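Local coordinates for guanine nucleotide exchange protein (PDB 1XSZ) that probably acts as a guanine nucleotide exchange factor for ADP-ribosylation factors, with a capping domain lying over the active site of its Sec7 domain, at residues F100-E105 and L196-T201; T208-N213 and G291-V296; D215-K220 and A315-P320; D222-S227 and T245-P250; G259-I264 and V279-I284. One frame throughout, in Å; residues are numbered along the deposited sequence. Where two conformers were deposited one is given.

How the contacts relate
From the N terminus, the chain first builds the helical Sec7 region. Contact 1 closes a loop from 100-105, between helices 89-98 and 106-123, to 196-201, on the way into the capping region. Contacts 2 to 5 all lie in that region. Contact 2 joins 208-213 to 291-296, and contact 3 joins 215-220 to 315-320; their segments alternate, so these two cross. Contact 4 and contact 5 follow one another, and both nest inside the loops of contacts 2 and 3. Helix 216-224 serves contacts 3 and 4, while contacts 2, 4 and 5 reach the same antiparallel sheet. Gly-104 O reaches Arg-295 NH2, linking contact 1 to contact 2.

Contact 1 (F100-E105 and L196-T201)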
# COMPACT_ATOMS: atom_id res chain seq x y z
N PHE A 100 4.67 11.30 3.75
CA PHE A 100 3.36 10.66 3.59
C PHE A 100 2.68 10.15 4.84
O PHE A 100 3.29 9.99 5.89
CB PHE A 100 3.48 9.42 2.70
CG PHE A 100 4.21 9.63 1.41
CD1 PHE A 100 5.60 9.54 1.34
CD2 PHE A 100 3.50 9.89 0.24
CE1 PHE A 100 6.26 9.70 0.12
CE2 PHE A 100 4.15 10.05 -0.97
CZ PHE A 100 5.54 9.95 -1.04
N LYS A 101 1.38 9.92 4.69
CA LYS A 101 0.61 9.22 5.70
C LYS A 101 0.71 7.92 4.89
O LYS A 101 -0.01 7.70 3.91
CB LYS A 101 -0.83 9.72 5.80
CG LYS A 101 -0.93 10.96 6.69
CD LYS A 101 -2.35 11.20 7.20
CE LYS A 101 -2.39 12.36 8.18
NZ LYS A 101 -3.76 12.56 8.72
N LEU A 102 1.69 7.11 5.26
CA LEU A 102 2.00 5.90 4.53
C LEU A 102 0.93 4.84 4.47
O LEU A 102 0.27 4.55 5.47
CB LEU A 102 3.27 5.27 5.12
CG LEU A 102 4.56 6.09 4.99
CD1 LEU A 102 5.60 5.58 5.98
CD2 LEU A 102 5.07 6.04 3.56
N PRO A 103 0.70 4.27 3.28
CA PRO A 103 -0.32 3.23 3.18
C PRO A 103 0.10 2.04 4.04
O PRO A 103 1.29 1.84 4.28
CB PRO A 103 -0.33 2.90 1.69
CG PRO A 103 1.06 3.27 1.23
CD PRO A 103 1.31 4.55 1.97
N GLY A 104 -0.87 1.27 4.52
CA GLY A 104 -0.56 0.12 5.34
C GLY A 104 -0.62 -1.16 4.53
O GLY A 104 -0.80 -2.24 5.08
N GLU A 105 -0.45 -1.03 3.22
CA GLU A 105 -0.49 -2.16 2.30
C GLU A 105 0.88 -2.31 1.64
O GLU A 105 1.44 -1.35 1.12
CB GLU A 105 -1.55 -1.92 1.24
CG GLU A 105 -2.95 -1.76 1.82
CD GLU A 105 -3.91 -1.15 0.83
OE1 GLU A 105 -4.26 -1.82 -0.16
OE2 GLU A 105 -4.31 0.01 1.03
N LEU A 196 8.00 7.23 10.81
CA LEU A 196 7.03 6.52 9.99
C LEU A 196 5.62 6.70 10.52
O LEU A 196 5.31 6.28 11.64
CB LEU A 196 7.38 5.03 9.95
CG LEU A 196 8.79 4.68 9.48
CD1 LEU A 196 9.05 3.19 9.70
CD2 LEU A 196 8.96 5.06 8.02
N ASN A 197 4.77 7.33 9.72
CA ASN A 197 3.39 7.58 10.10
C ASN A 197 2.48 6.85 9.11
O ASN A 197 2.29 7.30 7.98
CB ASN A 197 3.12 9.08 10.07
CG ASN A 197 4.07 9.86 10.97
OD1 ASN A 197 4.67 10.86 10.55
ND2 ASN A 197 4.22 9.42 12.21
N PHE A 198 1.91 5.73 9.54
CA PHE A 198 1.03 4.95 8.69
C PHE A 198 -0.44 5.28 8.91
O PHE A 198 -0.83 5.75 9.98
CB PHE A 198 1.21 3.45 8.96
CG PHE A 198 2.54 2.91 8.55
CD1 PHE A 198 3.60 2.86 9.45
CD2 PHE A 198 2.76 2.49 7.24
CE1 PHE A 198 4.85 2.39 9.06
CE2 PHE A 198 4.00 2.02 6.83
CZ PHE A 198 5.05 1.97 7.75
N VAL A 199 -1.24 5.05 7.88
CA VAL A 199 -2.68 5.27 7.98
C VAL A 199 -3.19 4.23 8.99
O VAL A 199 -2.62 3.16 9.12
CB VAL A 199 -3.39 5.03 6.62
CG1 VAL A 199 -2.88 6.01 5.58
CG2 VAL A 199 -3.16 3.59 6.14
N LYS A 200 -4.27 4.56 9.70
CA LYS A 200 -4.81 3.61 10.68
C LYS A 200 -5.73 2.59 10.01
O LYS A 200 -5.91 1.49 10.52
CB LYS A 200 -5.56 4.35 11.79
CG LYS A 200 -6.72 5.21 11.31
CD LYS A 200 -7.41 5.91 12.48
CE LYS A 200 -6.46 6.85 13.21
NZ LYS A 200 -7.11 7.53 14.36
N THR A 201 -6.29 2.97 8.86
CA THR A 201 -7.18 2.08 8.12
C THR A 201 -6.85 2.13 6.63
O THR A 201 -6.30 3.12 6.14
CB THR A 201 -8.66 2.49 8.29
OG1 THR A 201 -8.86 3.81 7.76
CG2 THR A 201 -9.05 2.48 9.76
O HOH W 1 5.44 8.85 7.36
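Leu-102 uses both its N and its O to bond segment 196-201. Its N donates to Asn-197 O at 2.8 Å, and the donor lies in the carbonyl plane. Its O accepts from Val-199 N at 2.9 Å with an N-H...O angle of 161°. Together they make a single beta bridge, opposite Phe-198.

The tight packing surrounds Leu-102 and Phe-198. Phe-198 CG is anti to its carbonyl carbon (chi1 -67°), which lays the ring beside Leu-102. Leu-102 CB comes within 3.5 Å of Phe-198 CD2. Leu-102 CD1 sits over one face of the Phe-198 ring, 4.2 Å from its centroid, offset toward the rim; this is a CH-pi contact. Pro-103 O lies at the ring edge, in its plane, 3.4 Å from Phe-198 CD2. Val-199 sets CG2 3.6 Å from Gly-104 N. Phe-198 also packs on Phe-290 and Ile-109.

The looser side is at Lys-101 and Asn-197, which are both exposed. The Lys-101 side chain leads away from the contact. Here a water lies between Phe-100 O and Asn-197 N, and accepts from Asn-197 N at 2.9 Å.

The direct hydrogen bonds across the contact run backbone to backbone. The pairing of the two loops therefore does not depend on polar side chains, while Leu-102, Phe-198 and Val-199 add apolar contact.

Contact 2 (T208-N213 and G291-V296)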
# COMPACT_ATOMS: atom_id res chain seq x y z
N THR A 208 -9.52 -8.04 11.07
CA THR A 208 -8.33 -8.18 11.88
C THR A 208 -8.74 -8.30 13.33
O THR A 208 -9.53 -7.50 13.83
CB THR A 208 -7.36 -6.98 11.69
OG1 THR A 208 -6.20 -7.20 12.49
CG2 THR A 208 -8.02 -5.66 12.09
N SER A 209 -8.23 -9.33 14.00
CA SER A 209 -8.57 -9.55 15.40
C SER A 209 -7.64 -10.57 16.01
O SER A 209 -6.85 -11.21 15.31
CB SER A 209 -10.01 -10.06 15.53
OG SER A 209 -10.07 -11.45 15.24
N THR A 210 -7.76 -10.74 17.32
CA THR A 210 -6.95 -11.68 18.08
C THR A 210 -7.46 -13.12 17.91
O THR A 210 -6.83 -14.05 18.40
CB THR A 210 -6.96 -11.33 19.57
OG1 THR A 210 -8.31 -11.22 20.02
CG2 THR A 210 -6.24 -10.01 19.81
N THR A 211 -8.58 -13.28 17.22
CA THR A 211 -9.16 -14.60 17.01
C THR A 211 -9.34 -14.97 15.53
O THR A 211 -9.81 -16.06 15.21
CB THR A 211 -10.53 -14.74 17.71
OG1 THR A 211 -11.39 -13.66 17.31
CG2 THR A 211 -10.36 -14.71 19.22
N LEU A 212 -8.96 -14.06 14.64
CA LEU A 212 -9.10 -14.30 13.20
C LEU A 212 -8.32 -15.53 12.73
O LEU A 212 -8.74 -16.21 11.80
CB LEU A 212 -8.63 -13.07 12.41
CG LEU A 212 -8.71 -13.13 10.88
CD1 LEU A 212 -10.15 -13.39 10.44
CD2 LEU A 212 -8.20 -11.83 10.29
N ASN A 213 -7.19 -15.82 13.38
CA ASN A 213 -6.39 -16.97 12.98
C ASN A 213 -7.10 -18.30 13.22
O ASN A 213 -6.70 -19.32 12.68
CB ASN A 213 -5.04 -16.97 13.69
CG ASN A 213 -5.17 -16.91 15.20
OD1 ASN A 213 -6.00 -17.60 15.79
ND2 ASN A 213 -4.33 -16.10 15.83
N GLY A 291 1.32 -4.03 14.57
CA GLY A 291 0.56 -4.75 15.57
C GLY A 291 0.76 -6.26 15.62
O GLY A 291 1.49 -6.84 14.82
N GLU A 292 0.06 -6.89 16.55
CA GLU A 292 0.17 -8.33 16.76
C GLU A 292 -0.96 -9.17 16.17
O GLU A 292 -1.09 -10.35 16.49
CB GLU A 292 0.26 -8.62 18.26
CG GLU A 292 1.36 -7.86 18.98
CD GLU A 292 1.37 -8.11 20.48
OE1 GLU A 292 0.34 -7.83 21.13
OE2 GLU A 292 2.40 -8.58 20.99
N GLN A 293 -1.77 -8.58 15.30
CA GLN A 293 -2.89 -9.32 14.73
C GLN A 293 -2.80 -9.57 13.24
O GLN A 293 -2.26 -8.75 12.50
CB GLN A 293 -4.21 -8.57 14.99
CG GLN A 293 -4.51 -8.30 16.44
CD GLN A 293 -5.69 -7.36 16.63
OE1 GLN A 293 -6.36 -6.96 15.67
NE2 GLN A 293 -5.95 -7.01 17.88
N PRO A 294 -3.32 -10.71 12.78
CA PRO A 294 -3.30 -10.99 11.34
C PRO A 294 -4.32 -10.04 10.72
O PRO A 294 -5.20 -9.52 11.42
CB PRO A 294 -3.74 -12.45 11.26
CG PRO A 294 -4.62 -12.60 12.46
CD PRO A 294 -3.86 -11.86 13.53
N ARG A 295 -4.21 -9.80 9.42
CA ARG A 295 -5.12 -8.91 8.74
C ARG A 295 -5.48 -9.46 7.37
O ARG A 295 -4.66 -10.10 6.73
CB ARG A 295 -4.48 -7.54 8.51
CG ARG A 295 -3.91 -6.86 9.73
CD ARG A 295 -2.84 -5.87 9.32
NE ARG A 295 -3.35 -4.81 8.45
CZ ARG A 295 -2.60 -4.10 7.61
NH1 ARG A 295 -1.30 -4.35 7.51
NH2 ARG A 295 -3.14 -3.13 6.89
N VAL A 296 -6.71 -9.20 6.95
CA VAL A 296 -7.16 -9.56 5.62
C VAL A 296 -7.80 -8.29 5.08
O VAL A 296 -8.67 -7.70 5.73
CB VAL A 296 -8.20 -10.70 5.64
CG1 VAL A 296 -8.73 -10.94 4.23
CG2 VAL A 296 -7.57 -11.98 6.20
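Thr-208 OG1 donates to Pro-294 O at 2.7 Å. The hydroxyl lies 30° out of the carbonyl plane. It reaches there because OG1 stands anti to its own backbone N (chi1 -179°). Thr-208 CA adds a CA-H...O contact to the same oxygen. Arg-295 CG packs 3.6 Å from Thr-208 OG1.

Gln-293 lies across this threonine at about a right angle. Its chain is extended beyond CG and runs over the backbone of Ser-209. Gln-293 OE1 ends 3.4 Å from Ser-209 CA, and Gln-293 NE2 ends 3.6 Å from the methyl Thr-210 CG2. The Pro-294 ring packs against the turn, with its CD 3.5 Å from Ser-209 O. The apolar part is Pro-294 CG, 4.0 Å from Leu-212 CB, and Leu-212 CD2, 4.1 Å from Val-296 CG2.

The next shell holds the turn in shape. Ser-209 OG accepts from Thr-211 N at 3.1 Å, which makes an ST turn, and a weak bond from Leu-212 N is added. The chain then enters the 3-10 segment that begins at Leu-212. The Arg-295 guanidinium forms a salt bridge with Glu-206 and also bonds to Gly-104 O. Phe-218 of helix 216-224 covers Leu-212, Pro-294 and Val-296.

This is the end of a pair of neighbouring strands in the antiparallel sheet of the capping region. Strand 204-208 leaves the sheet beside the start of strand 295-300, and an ST turn leads it toward helix 216-224.

Contact 3 (D215-K220 and A315-P320); sequences DSTFKK and ADFSSP
Asp-215 receives the loop 315-320 at the start of helix 216-224, where it is the N-cap. Its CB points toward that loop. CG stands anti to the backbone N (chi1 -177°), which turns the carboxylate between the helix start and the loop. CG lies 4.0 Å from Phe-317 CD2. The two oxygens then divide the work. Asp-215 OD1 caps the helix: it accepts from Phe-218 N at 3.1 Å, 35° out of the carboxylate plane, and weakly from Thr-217 N. It also takes a bond from a water, which in turn accepts from Ser-318 N. Asp-215 OD2 serves the loop. Ser-319 N meets it at 2.9 Å, nearly along its C-O axis, and Ser-318 N adds a weak bond. One carboxylate thus satisfies backbone N-H groups on both segments. The helix N terminus and these donors would probably favour its charged form.

Next to the carboxylate lies the Phe-317 ring, which also packs on Val-296 and Ile-298 of strand 295-300. Phe-218 CB approaches it at 4.1 Å from CE2. Over one face, Thr-217 CG2 sits 3.6 Å from the ring centroid, only 6° off the ring normal.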
# COMPACT_ATOMS: atom_id res chain seq x y z
N ASP A 215 -10.35 -18.60 12.57
CA ASP A 215 -11.47 -18.57 11.64
C ASP A 215 -11.23 -19.58 10.51
O ASP A 215 -10.20 -19.54 9.83
CB ASP A 215 -11.61 -17.15 11.08
CG ASP A 215 -12.80 -16.99 10.15
OD1 ASP A 215 -12.81 -17.65 9.09
OD2 ASP A 215 -13.71 -16.20 10.47
N SER A 216 -12.18 -20.49 10.32
CA SER A 216 -12.06 -21.52 9.29
C SER A 216 -11.78 -20.94 7.91
O SER A 216 -10.97 -21.49 7.15
CB SER A 216 -13.33 -22.38 9.25
OG SER A 216 -14.47 -21.59 8.96
N THR A 217 -12.45 -19.85 7.57
CA THR A 217 -12.25 -19.21 6.27
C THR A 217 -10.84 -18.64 6.18
O THR A 217 -10.19 -18.76 5.14
CB THR A 217 -13.29 -18.10 6.03
OG1 THR A 217 -14.60 -18.67 6.04
CG2 THR A 217 -13.05 -17.43 4.68
N PHE A 218 -10.36 -18.03 7.26
CA PHE A 218 -9.01 -17.49 7.26
C PHE A 218 -8.01 -18.61 7.02
O PHE A 218 -7.08 -18.45 6.24
CB PHE A 218 -8.69 -16.81 8.59
CG PHE A 218 -7.29 -16.27 8.67
CD1 PHE A 218 -6.98 -15.03 8.10
CD2 PHE A 218 -6.27 -17.01 9.26
CE1 PHE A 218 -5.67 -14.54 8.13
CE2 PHE A 218 -4.96 -16.52 9.28
CZ PHE A 218 -4.66 -15.29 8.72
N LYS A 219 -8.20 -19.74 7.69
CA LYS A 219 -7.29 -20.87 7.54
C LYS A 219 -7.25 -21.36 6.09
O LYS A 219 -6.18 -21.63 5.56
CB LYS A 219 -7.71 -22.01 8.46
CG LYS A 219 -7.49 -21.72 9.93
CD LYS A 219 -7.99 -22.86 10.80
CE LYS A 219 -7.70 -22.62 12.26
NZ LYS A 219 -6.23 -22.57 12.52
N LYS A 220 -8.41 -21.49 5.47
CA LYS A 220 -8.47 -21.94 4.08
C LYS A 220 -7.82 -20.92 3.16
O LYS A 220 -7.14 -21.27 2.19
CB LYS A 220 -9.92 -22.18 3.65
CG LYS A 220 -10.58 -23.38 4.31
CD LYS A 220 -12.01 -23.56 3.80
CE LYS A 220 -12.65 -24.81 4.39
NZ LYS A 220 -12.73 -24.75 5.87
N ALA A 315 -18.14 -11.25 3.55
CA ALA A 315 -19.26 -11.80 4.29
C ALA A 315 -19.13 -13.29 4.58
O ALA A 315 -19.77 -13.80 5.50
CB ALA A 315 -20.56 -11.54 3.55
N ASP A 316 -18.29 -13.99 3.81
CA ASP A 316 -18.11 -15.43 4.01
C ASP A 316 -17.33 -15.78 5.27
O ASP A 316 -17.33 -16.93 5.71
CB ASP A 316 -17.44 -16.06 2.78
CG ASP A 316 -18.44 -16.38 1.68
OD1 ASP A 316 -19.66 -16.32 1.94
OD2 ASP A 316 -18.01 -16.70 0.56
N PHE A 317 -16.65 -14.80 5.86
CA PHE A 317 -15.92 -15.04 7.10
C PHE A 317 -16.90 -15.01 8.26
O PHE A 317 -17.87 -14.25 8.24
CB PHE A 317 -14.90 -13.92 7.38
CG PHE A 317 -13.65 -13.99 6.55
CD1 PHE A 317 -13.62 -13.47 5.26
CD2 PHE A 317 -12.48 -14.52 7.08
CE1 PHE A 317 -12.45 -13.48 4.51
CE2 PHE A 317 -11.31 -14.54 6.34
CZ PHE A 317 -11.29 -14.02 5.05
N SER A 318 -16.66 -15.84 9.27
CA SER A 318 -17.51 -15.83 10.45
C SER A 318 -17.11 -14.56 11.19
O SER A 318 -17.94 -13.86 11.77
CB SER A 318 -17.24 -17.06 11.32
OG SER A 318 -17.98 -17.00 12.53
N SER A 319 -15.81 -14.28 11.15
CA SER A 319 -15.24 -13.11 11.79
C SER A 319 -15.85 -11.84 11.21
O SER A 319 -16.16 -11.77 10.02
CB SER A 319 -13.73 -13.08 11.57
OG SER A 319 -13.18 -11.83 11.95
N PRO A 320 -16.03 -10.81 12.05
CA PRO A 320 -16.61 -9.54 11.60
C PRO A 320 -15.57 -8.71 10.86
O PRO A 320 -14.38 -9.02 10.86
CB PRO A 320 -17.02 -8.88 12.91
CG PRO A 320 -15.94 -9.33 13.85
CD PRO A 320 -15.80 -10.80 13.51
O HOH W 2 -15.31 -18.37 8.59

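Contact 4 (D222-S227 and T245-P250)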
# COMPACT_ATOMS: atom_id res chain seq x y z
N ASP A 222 -5.44 -18.75 3.99
CA ASP A 222 -4.01 -18.77 4.24
C ASP A 222 -3.35 -19.91 3.45
O ASP A 222 -2.31 -19.72 2.81
CB ASP A 222 -3.76 -18.92 5.74
CG ASP A 222 -2.31 -18.73 6.12
OD1 ASP A 222 -1.59 -18.00 5.40
OD2 ASP A 222 -1.88 -19.30 7.14
N SER A 223 -3.98 -21.09 3.49
CA SER A 223 -3.46 -22.25 2.79
C SER A 223 -3.51 -22.06 1.27
O SER A 223 -2.63 -22.51 0.55
CB SER A 223 -4.25 -23.50 3.18
OG SER A 223 -3.79 -24.64 2.47
N PHE A 224 -4.56 -21.40 0.81
CA PHE A 224 -4.75 -21.15 -0.62
C PHE A 224 -3.57 -20.40 -1.24
O PHE A 224 -3.28 -20.57 -2.43
CB PHE A 224 -6.05 -20.38 -0.84
CG PHE A 224 -6.44 -20.24 -2.29
CD1 PHE A 224 -5.96 -19.17 -3.05
CD2 PHE A 224 -7.27 -21.17 -2.89
CE1 PHE A 224 -6.30 -19.05 -4.39
CE2 PHE A 224 -7.62 -21.05 -4.23
CZ PHE A 224 -7.14 -19.99 -4.98
N LEU A 225 -2.90 -19.58 -0.45
CA LEU A 225 -1.76 -18.80 -0.94
C LEU A 225 -0.67 -19.65 -1.58
O LEU A 225 -0.02 -19.22 -2.53
CB LEU A 225 -1.16 -17.98 0.20
CG LEU A 225 -2.04 -16.82 0.68
CD1 LEU A 225 -1.43 -16.20 1.92
CD2 LEU A 225 -2.16 -15.79 -0.43
N HIS A 226 -0.47 -20.86 -1.07
CA HIS A 226 0.55 -21.73 -1.64
C HIS A 226 -0.05 -22.98 -2.27
O HIS A 226 0.60 -24.02 -2.36
CB HIS A 226 1.57 -22.14 -0.56
CG HIS A 226 0.98 -22.94 0.56
ND1 HIS A 226 0.10 -22.40 1.48
CD2 HIS A 226 1.15 -24.23 0.92
CE1 HIS A 226 -0.25 -23.32 2.35
NE2 HIS A 226 0.38 -24.44 2.04
N SER A 227 -1.29 -22.86 -2.73
CA SER A 227 -1.98 -23.98 -3.36
C SER A 227 -1.82 -23.94 -4.88
O SER A 227 -1.41 -22.92 -5.44
CB SER A 227 -3.47 -23.95 -3.02
OG SER A 227 -4.11 -22.85 -3.67
N THR A 245 -8.42 -17.12 -10.30
CA THR A 245 -7.52 -16.44 -9.38
C THR A 245 -6.06 -16.52 -9.78
O THR A 245 -5.62 -17.45 -10.46
CB THR A 245 -7.62 -17.03 -7.96
OG1 THR A 245 -7.37 -18.44 -8.01
CG2 THR A 245 -8.99 -16.78 -7.37
N THR A 246 -5.31 -15.51 -9.35
CA THR A 246 -3.88 -15.42 -9.57
C THR A 246 -3.37 -14.98 -8.21
O THR A 246 -4.05 -14.24 -7.49
CB THR A 246 -3.49 -14.38 -10.64
OG1 THR A 246 -3.99 -13.09 -10.28
CG2 THR A 246 -4.04 -14.78 -12.00
N VAL A 247 -2.18 -15.44 -7.83
CA VAL A 247 -1.61 -15.08 -6.55
C VAL A 247 -0.26 -14.40 -6.70
O VAL A 247 0.64 -14.92 -7.36
CB VAL A 247 -1.42 -16.32 -5.65
CG1 VAL A 247 -0.77 -15.92 -4.33
CG2 VAL A 247 -2.77 -16.99 -5.40
N ASP A 248 -0.14 -13.22 -6.10
CA ASP A 248 1.10 -12.46 -6.12
C ASP A 248 1.86 -12.83 -4.85
O ASP A 248 1.45 -12.47 -3.75
CB ASP A 248 0.83 -10.96 -6.10
CG ASP A 248 0.76 -10.36 -7.48
OD1 ASP A 248 -0.04 -10.84 -8.31
OD2 ASP A 248 1.50 -9.39 -7.75
N GLN A 249 2.96 -13.56 -5.00
CA GLN A 249 3.75 -13.95 -3.84
C GLN A 249 4.42 -12.71 -3.26
O GLN A 249 4.75 -11.77 -3.98
CB GLN A 249 4.80 -14.99 -4.23
CG GLN A 249 4.22 -16.32 -4.70
CD GLN A 249 3.31 -16.96 -3.66
OE1 GLN A 249 3.64 -17.00 -2.48
NE2 GLN A 249 2.16 -17.46 -4.11
N PRO A 250 4.62 -12.69 -1.94
CA PRO A 250 5.25 -11.55 -1.26
C PRO A 250 6.77 -11.48 -1.36
O PRO A 250 7.45 -12.49 -1.22
CB PRO A 250 4.81 -11.75 0.18
CG PRO A 250 4.87 -13.26 0.31
CD PRO A 250 4.18 -13.70 -0.96
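The C-terminal part of helix 216-224 lies against strand 243-248, with Leu-225 CA 6.7 Å from Val-247 CA; a type I turn spans Phe-224 to Ser-227. This is helix-on-sheet packing in the capping region, at an outermost strand of the sheet. The strand presents alternate residues: Thr-245 and Val-247 point toward segment 222-227, while Thr-246 and Asp-248 point away.

Phe-224 and Thr-245 come from opposite directions. The phenyl ring swings toward the strand because its CG is anti to the backbone N (chi1 -172°). Thr-245 OG1 meets the ring edge in its plane, 3.4 Å from Phe-224 CZ. Val-247 CG2 approaches the same ring obliquely, 4.2 Å from Phe-224 CE1. Over one ring face lies Ser-227 OG, offset toward the rim. That hydroxyl donates to Phe-224 O, which also accepts from Ser-227 N, so two donors from one residue hold the turn. Val-230, Ile-232 and Val-235 pack around Phe-224 as well.

Leu-225 crosses Val-247 at about a right angle, with Leu-225 CD2 4.1 Å from Val-247 CG1. Val-247 CG1 also lies 3.8 Å from Leu-225 O. Leu-225 also touches Lys-261 of the neighbouring strand.

The polar link lies farther along, just beyond the strand. Gln-249 is exposed, and its chain bends at chi2 (-57°), which brings the amide back to the turn. Leu-225 O lies 6° out of the amide plane and accepts from Gln-249 NE2 at 3.2 Å.

Contact 5 (G259-I264 and V279-I284); sequences GYKGTI and VYTPNI
Segments 259-264 and 279-284 run antiparallel, their end-to-end directions 151° apart. Tyr-260 and Tyr-280 form a non-hydrogen-bonded pair with their CA atoms 4.4 Å apart. Bonds flank it: Thr-281 N donates to Gly-259 O at 2.9 Å, and Lys-261 N to Val-279 O at 2.8 Å. Val-279 N also reaches Gly-262 O, nearly along the carbonyl direction. Gly-259 has a positive phi just after helix 252-258, and its CA lies 3.8 Å from Asn-283 ND2.

The two tyrosines lie on one face of the sheet. Their rings are oblique, with planes at 39°. Tyr-260 CD1 sits over a face of the Tyr-280 ring, 3.7 Å from CE2. Tyr-260 OH shares a 2.6 Å hydrogen bond with Thr-263 OG1. Tyr-280 OH bonds to Gln-278 and to Ala-106 N, and its ring makes a cation-pi contact with Arg-295.

Lys-261 crosses Thr-281 at about a right angle. Its CG and CD lie against the Thr-281 side chain, and the chain bends at chi3 (67°). A water accepts from Lys-261 NZ and bonds Thr-281 OG1. The ammonium's salt bridge is to Asp-222 of helix 216-224.

This is the open end of a beta hairpin, strands 260-268 and 274-280, in the antiparallel sheet of the capping region. Its tyrosine face meets helix 106-123 of the Sec7 region.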
# COMPACT_ATOMS: atom_id res chain seq x y z
N GLY A 259 4.59 -8.25 7.38
CA GLY A 259 3.91 -9.51 7.65
C GLY A 259 3.13 -9.99 6.43
O GLY A 259 2.40 -10.97 6.48
N TYR A 260 3.31 -9.29 5.32
CA TYR A 260 2.63 -9.59 4.07
C TYR A 260 2.86 -11.03 3.62
O TYR A 260 4.00 -11.51 3.62
CB TYR A 260 3.14 -8.61 3.00
CG TYR A 260 2.50 -8.69 1.64
CD1 TYR A 260 1.11 -8.65 1.47
CD2 TYR A 260 3.30 -8.71 0.49
CE1 TYR A 260 0.54 -8.62 0.20
CE2 TYR A 260 2.74 -8.67 -0.78
CZ TYR A 260 1.37 -8.63 -0.93
OH TYR A 260 0.84 -8.60 -2.19
N LYS A 261 1.78 -11.70 3.24
CA LYS A 261 1.85 -13.08 2.77
C LYS A 261 1.38 -13.20 1.32
O LYS A 261 1.34 -14.30 0.76
CB LYS A 261 1.00 -14.00 3.65
CG LYS A 261 1.49 -14.09 5.09
CD LYS A 261 0.92 -15.31 5.80
CE LYS A 261 1.47 -16.60 5.20
NZ LYS A 261 1.00 -17.80 5.93
N GLY A 262 1.04 -12.07 0.70
CA GLY A 262 0.60 -12.08 -0.68
C GLY A 262 -0.79 -11.54 -0.94
O GLY A 262 -1.56 -11.29 0.00
N THR A 263 -1.11 -11.35 -2.21
CA THR A 263 -2.40 -10.85 -2.65
C THR A 263 -3.01 -11.80 -3.67
O THR A 263 -2.35 -12.21 -4.62
CB THR A 263 -2.28 -9.46 -3.30
OG1 THR A 263 -1.75 -8.53 -2.35
CG2 THR A 263 -3.65 -8.97 -3.78
N ILE A 264 -4.27 -12.14 -3.46
CA ILE A 264 -4.99 -13.02 -4.38
C ILE A 264 -5.94 -12.13 -5.17
O ILE A 264 -6.66 -11.32 -4.59
CB ILE A 264 -5.83 -14.06 -3.61
CG1 ILE A 264 -4.93 -14.87 -2.68
CG2 ILE A 264 -6.56 -14.97 -4.61
CD1 ILE A 264 -5.69 -15.72 -1.68
N VAL A 279 -3.30 -10.71 2.50
CA VAL A 279 -3.17 -11.40 3.77
C VAL A 279 -1.88 -11.00 4.48
O VAL A 279 -0.82 -10.93 3.86
CB VAL A 279 -3.16 -12.94 3.56
CG1 VAL A 279 -2.95 -13.64 4.89
CG2 VAL A 279 -4.47 -13.38 2.93
N TYR A 280 -2.00 -10.72 5.77
CA TYR A 280 -0.85 -10.35 6.60
C TYR A 280 -0.88 -11.15 7.89
O TYR A 280 -1.93 -11.29 8.51
CB TYR A 280 -0.88 -8.86 6.98
CG TYR A 280 -0.82 -7.90 5.82
CD1 TYR A 280 -1.96 -7.64 5.06
CD2 TYR A 280 0.38 -7.29 5.46
CE1 TYR A 280 -1.90 -6.80 3.96
CE2 TYR A 280 0.44 -6.44 4.36
CZ TYR A 280 -0.69 -6.21 3.61
OH TYR A 280 -0.63 -5.41 2.49
N THR A 281 0.26 -11.70 8.28
CA THR A 281 0.35 -12.43 9.54
C THR A 281 1.53 -11.81 10.28
O THR A 281 2.60 -11.58 9.70
CB THR A 281 0.55 -13.96 9.34
OG1 THR A 281 1.73 -14.20 8.58
CG2 THR A 281 -0.65 -14.55 8.63
N PRO A 282 1.35 -11.51 11.57
CA PRO A 282 2.42 -10.90 12.36
C PRO A 282 3.68 -11.71 12.63
O PRO A 282 3.63 -12.92 12.80
CB PRO A 282 1.70 -10.51 13.64
CG PRO A 282 0.68 -11.61 13.79
CD PRO A 282 0.14 -11.73 12.38
N ASN A 283 4.81 -11.01 12.65
CA ASN A 283 6.08 -11.62 13.00
C ASN A 283 6.80 -10.63 13.90
O ASN A 283 6.36 -9.49 14.06
CB ASN A 283 6.91 -12.02 11.76
CG ASN A 283 7.28 -10.85 10.89
OD1 ASN A 283 7.95 -9.92 11.33
ND2 ASN A 283 6.86 -10.90 9.63
N ILE A 284 7.89 -11.04 14.52
CA ILE A 284 8.60 -10.17 15.45
C ILE A 284 9.01 -8.81 14.88
O ILE A 284 9.09 -7.82 15.61
CB ILE A 284 9.84 -10.89 16.03
CG1 ILE A 284 10.37 -10.12 17.25
CG2 ILE A 284 10.91 -11.03 14.97
CD1 ILE A 284 11.44 -10.87 18.01
O HOH W 3 2.05 -17.16 8.48